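Local coordinates for protein Lem22 (Legionella pneumophila subsp. pneumophila ATCC 43290, PDB 5WD9) that is a bacterial effector of undetermined function, folded as a bundle of three helices and probably acting by binding other proteins, at residues V5-E16 with V59-L70. Sequence-based numbering, arbitrary orientation.
Sequences VTELTRLKEYME and VVDRLKIEIRSL
Ile67 reaches from segment 59-70 of helix 58-87 into a hole formed by Leu8, Leu11, Lys12 and Met15. At its CB the side chain forks: CG1, anti to the carbonyl carbon (chi1 -73°), passes 3.8 Å from CB of Lys12 and carries CD1 on to CD2 of Leu8 (3.8 Å), while CG2 faces SD of Met15 at 4.0 Å. CD1 and CG2 both touch CD2 of Leu11, and Ile67 crosses both leucines at about a right angle. Leu8 returns the knobs-into-holes packing among Val60, Leu63, Lys64 and Ile67, its CD1 resting 3.7 Å from CG1 of Val60. Leu63 and Lys12 are knobs as well. CD1 of Leu63 packs against OG1 of Thr9 (3.6 Å), a hydroxyl itself tied back to Val5 O, one turn earlier. Lys12, bent at chi2 (-88°), lays CE 3.5 Å from OE1 of Glu66, yet its NZ makes its salt bridge along its own helix, to OE1 of Glu16 at 2.7 Å. Val5 closes one end against Val59 and Val60; at the other, CD1 of Leu70 lies 3.5 Å from O of Lys12, and CE of Met15 comes near the Leu70 backbone. Segments 5-16 and 59-70 run 23° from parallel, on the first and third helices of a three-helix bundle; the intervening helix 28-52 packs on Leu11 through Glu41 and on Ile67 through His42.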
loop_
_atom_site.group_PDB
_atom_site.type_symbol
_atom_site.label_atom_id
_atom_site.label_comp_id
_atom_site.label_asym_id
_atom_site.label_seq_id
_atom_site.Cartn_x
_atom_site.Cartn_y
_atom_site.Cartn_z
ATOM N N VAL A 5 1.078 12.034 -11.135
ATOM C CA VAL A 5 0.917 12.762 -9.886
ATOM C C VAL A 5 -0.430 12.452 -9.250
ATOM O O VAL A 5 -0.520 12.225 -8.039
ATOM C CB VAL A 5 1.131 14.264 -10.101
ATOM C CG1 VAL A 5 0.797 15.002 -8.833
ATOM C CG2 VAL A 5 2.573 14.525 -10.493
ATOM N N THR A 6 -1.499 12.452 -10.046
ATOM C CA THR A 6 -2.812 12.109 -9.519
ATOM C C THR A 6 -2.884 10.645 -9.127
ATOM O O THR A 6 -3.470 10.308 -8.093
ATOM C CB THR A 6 -3.882 12.459 -10.550
ATOM O OG1 THR A 6 -3.778 13.859 -10.830
ATOM C CG2 THR A 6 -5.262 12.167 -10.023
ATOM N N GLU A 7 -2.309 9.752 -9.944
ATOM C CA GLU A 7 -2.312 8.335 -9.598
ATOM C C GLU A 7 -1.558 8.081 -8.303
ATOM O O GLU A 7 -2.010 7.292 -7.464
ATOM C CB GLU A 7 -1.739 7.498 -10.736
ATOM C CG GLU A 7 -2.585 7.524 -12.004
ATOM C CD GLU A 7 -3.861 6.698 -11.927
ATOM O OE1 GLU A 7 -4.094 5.991 -10.923
ATOM O OE2 GLU A 7 -4.647 6.760 -12.898
ATOM N N LEU A 8 -0.423 8.749 -8.102
ATOM C CA LEU A 8 0.328 8.529 -6.872
ATOM C C LEU A 8 -0.374 9.147 -5.671
ATOM O O LEU A 8 -0.325 8.588 -4.572
ATOM C CB LEU A 8 1.761 9.040 -7.010
ATOM C CG LEU A 8 2.619 8.202 -7.954
ATOM C CD1 LEU A 8 4.060 8.662 -7.859
ATOM C CD2 LEU A 8 2.500 6.707 -7.653
ATOM N N THR A 9 -1.031 10.294 -5.853
ATOM C CA THR A 9 -1.832 10.867 -4.778
ATOM C C THR A 9 -2.925 9.896 -4.356
ATOM O O THR A 9 -3.103 9.615 -3.168
ATOM C CB THR A 9 -2.437 12.193 -5.239
ATOM O OG1 THR A 9 -1.374 13.115 -5.512
ATOM C CG2 THR A 9 -3.330 12.787 -4.161
ATOM N N ARG A 10 -3.642 9.345 -5.332
ATOM C CA ARG A 10 -4.684 8.378 -5.019
ATOM C C ARG A 10 -4.108 7.145 -4.351
ATOM O O ARG A 10 -4.692 6.636 -3.392
ATOM C CB ARG A 10 -5.448 7.978 -6.284
ATOM C CG ARG A 10 -6.525 8.978 -6.695
ATOM C CD ARG A 10 -7.297 8.544 -7.966
ATOM N NE ARG A 10 -7.564 7.111 -7.986
ATOM C CZ ARG A 10 -7.675 6.381 -9.089
ATOM N NH1 ARG A 10 -7.558 6.934 -10.291
ATOM N NH2 ARG A 10 -7.878 5.085 -8.988
ATOM N N LEU A 11 -2.965 6.645 -4.835
ATOM C CA LEU A 11 -2.402 5.419 -4.285
ATOM C C LEU A 11 -1.975 5.630 -2.841
ATOM O O LEU A 11 -2.249 4.788 -1.973
ATOM C CB LEU A 11 -1.216 4.937 -5.119
ATOM C CG LEU A 11 -0.471 3.748 -4.497
ATOM C CD1 LEU A 11 -1.339 2.512 -4.441
ATOM C CD2 LEU A 11 0.820 3.480 -5.247
ATOM N N LYS A 12 -1.285 6.738 -2.569
ATOM C CA LYS A 12 -0.837 7.006 -1.213
ATOM C C LYS A 12 -2.018 6.990 -0.261
ATOM O O LYS A 12 -1.998 6.322 0.783
ATOM C CB LYS A 12 -0.120 8.359 -1.181
ATOM C CG LYS A 12 0.570 8.686 0.134
ATOM C CD LYS A 12 -0.340 9.388 1.121
ATOM C CE LYS A 12 0.463 9.901 2.316
ATOM N NZ LYS A 12 -0.407 10.451 3.384
ATOM N N GLU A 13 -3.070 7.711 -0.618
ATOM C CA GLU A 13 -4.194 7.823 0.291
ATOM C C GLU A 13 -5.003 6.538 0.345
ATOM O O GLU A 13 -5.535 6.202 1.406
ATOM C CB GLU A 13 -5.032 9.036 -0.068
ATOM C CG GLU A 13 -4.224 10.301 0.094
ATOM C CD GLU A 13 -5.039 11.549 -0.050
ATOM O OE1 GLU A 13 -6.285 11.459 -0.089
ATOM O OE2 GLU A 13 -4.411 12.626 -0.109
ATOM N N TYR A 14 -5.070 5.799 -0.766
ATOM C CA TYR A 14 -5.723 4.492 -0.765
ATOM C C TYR A 14 -5.026 3.548 0.207
ATOM O O TYR A 14 -5.671 2.899 1.031
ATOM C CB TYR A 14 -5.694 3.928 -2.188
ATOM C CG TYR A 14 -6.335 2.569 -2.328
ATOM C CD1 TYR A 14 -7.641 2.452 -2.755
ATOM C CD2 TYR A 14 -5.632 1.401 -2.054
ATOM C CE1 TYR A 14 -8.232 1.213 -2.897
ATOM C CE2 TYR A 14 -6.226 0.164 -2.190
ATOM C CZ TYR A 14 -7.511 0.086 -2.616
ATOM O OH TYR A 14 -8.110 -1.159 -2.743
ATOM N N MET A 15 -3.700 3.478 0.130
ATOM C CA MET A 15 -2.958 2.585 1.014
ATOM C C MET A 15 -3.109 2.997 2.467
ATOM O O MET A 15 -3.300 2.146 3.341
ATOM C CB MET A 15 -1.482 2.564 0.629
ATOM C CG MET A 15 -1.202 1.892 -0.706
ATOM S SD MET A 15 0.558 1.899 -1.109
ATOM C CE MET A 15 1.131 0.542 -0.076
ATOM N N GLU A 16 -3.017 4.300 2.747
ATOM C CA GLU A 16 -3.166 4.762 4.122
ATOM C C GLU A 16 -4.543 4.400 4.661
ATOM O O GLU A 16 -4.669 3.929 5.799
ATOM C CB GLU A 16 -2.924 6.269 4.193
ATOM C CG GLU A 16 -2.902 6.821 5.605
ATOM C CD GLU A 16 -2.240 8.179 5.682
ATOM O OE1 GLU A 16 -1.320 8.444 4.875
ATOM O OE2 GLU A 16 -2.646 8.982 6.548
ATOM N N VAL A 59 7.333 16.669 -6.798
ATOM C CA VAL A 59 5.995 16.241 -6.392
ATOM C C VAL A 59 5.896 14.722 -6.414
ATOM O O VAL A 59 5.377 14.091 -5.481
ATOM C CB VAL A 59 4.937 16.869 -7.313
ATOM C CG1 VAL A 59 3.578 16.264 -7.034
ATOM C CG2 VAL A 59 4.899 18.374 -7.136
ATOM N N VAL A 60 6.386 14.116 -7.493
ATOM C CA VAL A 60 6.365 12.668 -7.602
ATOM C C VAL A 60 7.286 12.040 -6.567
ATOM O O VAL A 60 6.933 11.049 -5.920
ATOM C CB VAL A 60 6.721 12.224 -9.030
ATOM C CG1 VAL A 60 6.883 10.709 -9.081
ATOM C CG2 VAL A 60 5.658 12.675 -10.001
ATOM N N ASP A 61 8.477 12.604 -6.389
ATOM C CA ASP A 61 9.432 12.009 -5.469
ATOM C C ASP A 61 8.910 12.023 -4.039
ATOM O O ASP A 61 9.063 11.037 -3.310
ATOM C CB ASP A 61 10.767 12.731 -5.581
ATOM C CG ASP A 61 11.526 12.367 -6.860
ATOM O OD1 ASP A 61 11.081 11.470 -7.610
ATOM O OD2 ASP A 61 12.579 12.976 -7.107
ATOM N N ARG A 62 8.281 13.123 -3.615
ATOM C CA ARG A 62 7.705 13.146 -2.277
ATOM C C ARG A 62 6.676 12.037 -2.108
ATOM O O ARG A 62 6.665 11.322 -1.095
ATOM C CB ARG A 62 7.074 14.514 -2.019
ATOM C CG ARG A 62 6.561 14.654 -0.593
ATOM C CD ARG A 62 5.727 15.925 -0.399
ATOM N NE ARG A 62 6.523 17.149 -0.492
ATOM C CZ ARG A 62 6.546 17.985 -1.527
ATOM N NH1 ARG A 62 5.817 17.782 -2.619
ATOM N NH2 ARG A 62 7.310 19.055 -1.458
ATOM N N LEU A 63 5.780 11.901 -3.083
ATOM C CA LEU A 63 4.758 10.869 -2.992
ATOM C C LEU A 63 5.377 9.480 -2.985
ATOM O O LEU A 63 4.925 8.611 -2.240
ATOM C CB LEU A 63 3.742 11.041 -4.118
ATOM C CG LEU A 63 2.775 12.211 -3.929
ATOM C CD1 LEU A 63 2.176 12.586 -5.265
ATOM C CD2 LEU A 63 1.687 11.793 -2.936
ATOM N N LYS A 64 6.415 9.246 -3.799
ATOM C CA LYS A 64 7.050 7.928 -3.813
ATOM C C LYS A 64 7.647 7.594 -2.457
ATOM O O LYS A 64 7.550 6.456 -1.991
ATOM C CB LYS A 64 8.144 7.877 -4.877
ATOM C CG LYS A 64 7.630 7.716 -6.304
ATOM C CD LYS A 64 8.788 7.646 -7.308
ATOM C CE LYS A 64 9.712 6.467 -7.003
ATOM N NZ LYS A 64 10.812 6.317 -8.020
ATOM N N ILE A 65 8.265 8.571 -1.796
ATOM C CA ILE A 65 8.811 8.304 -0.472
ATOM C C ILE A 65 7.693 7.996 0.528
ATOM O O ILE A 65 7.789 7.046 1.324
ATOM C CB ILE A 65 9.690 9.485 -0.028
ATOM C CG1 ILE A 65 10.946 9.551 -0.899
ATOM C CG2 ILE A 65 10.025 9.366 1.445
ATOM C CD1 ILE A 65 11.665 10.896 -0.863
ATOM N N GLU A 66 6.604 8.771 0.487
ATOM C CA GLU A 66 5.465 8.501 1.365
ATOM C C GLU A 66 4.885 7.116 1.111
ATOM O O GLU A 66 4.560 6.378 2.057
ATOM C CB GLU A 66 4.390 9.571 1.167
ATOM C CG GLU A 66 4.804 10.960 1.653
ATOM C CD GLU A 66 3.808 12.049 1.273
ATOM O OE1 GLU A 66 2.831 11.766 0.554
ATOM O OE2 GLU A 66 4.004 13.214 1.695
ATOM N N ILE A 67 4.777 6.734 -0.160
ATOM C CA ILE A 67 4.224 5.436 -0.518
ATOM C C ILE A 67 5.145 4.328 -0.051
ATOM O O ILE A 67 4.688 3.286 0.423
ATOM C CB ILE A 67 3.998 5.375 -2.037
ATOM C CG1 ILE A 67 2.798 6.248 -2.402
ATOM C CG2 ILE A 67 3.755 3.935 -2.499
ATOM C CD1 ILE A 67 2.768 6.642 -3.836
ATOM N N ARG A 68 6.460 4.534 -0.147
ATOM C CA ARG A 68 7.378 3.482 0.257
ATOM C C ARG A 68 7.220 3.170 1.739
ATOM O O ARG A 68 7.261 2.003 2.145
ATOM C CB ARG A 68 8.804 3.909 -0.078
ATOM C CG ARG A 68 9.850 2.970 0.468
ATOM C CD ARG A 68 9.922 1.674 -0.280
ATOM N NE ARG A 68 10.913 0.794 0.340
ATOM C CZ ARG A 68 11.257 -0.398 -0.128
ATOM N NH1 ARG A 68 10.682 -0.870 -1.220
ATOM N NH2 ARG A 68 12.174 -1.121 0.506
ATOM N N SER A 69 7.048 4.198 2.562
ATOM C CA SER A 69 6.852 3.960 3.986
ATOM C C SER A 69 5.593 3.139 4.228
ATOM O O SER A 69 5.593 2.217 5.056
ATOM C CB SER A 69 6.752 5.299 4.708
ATOM O OG SER A 69 6.493 5.109 6.090
ATOM N N LEU A 70 4.508 3.467 3.527
ATOM C CA LEU A 70 3.276 2.700 3.670
ATOM C C LEU A 70 3.457 1.275 3.166
ATOM O O LEU A 70 2.908 0.331 3.744
ATOM C CB LEU A 70 2.155 3.394 2.913
ATOM C CG LEU A 70 1.766 4.741 3.508
ATOM C CD1 LEU A 70 0.940 5.527 2.504
ATOM C CD2 LEU A 70 1.000 4.548 4.812
#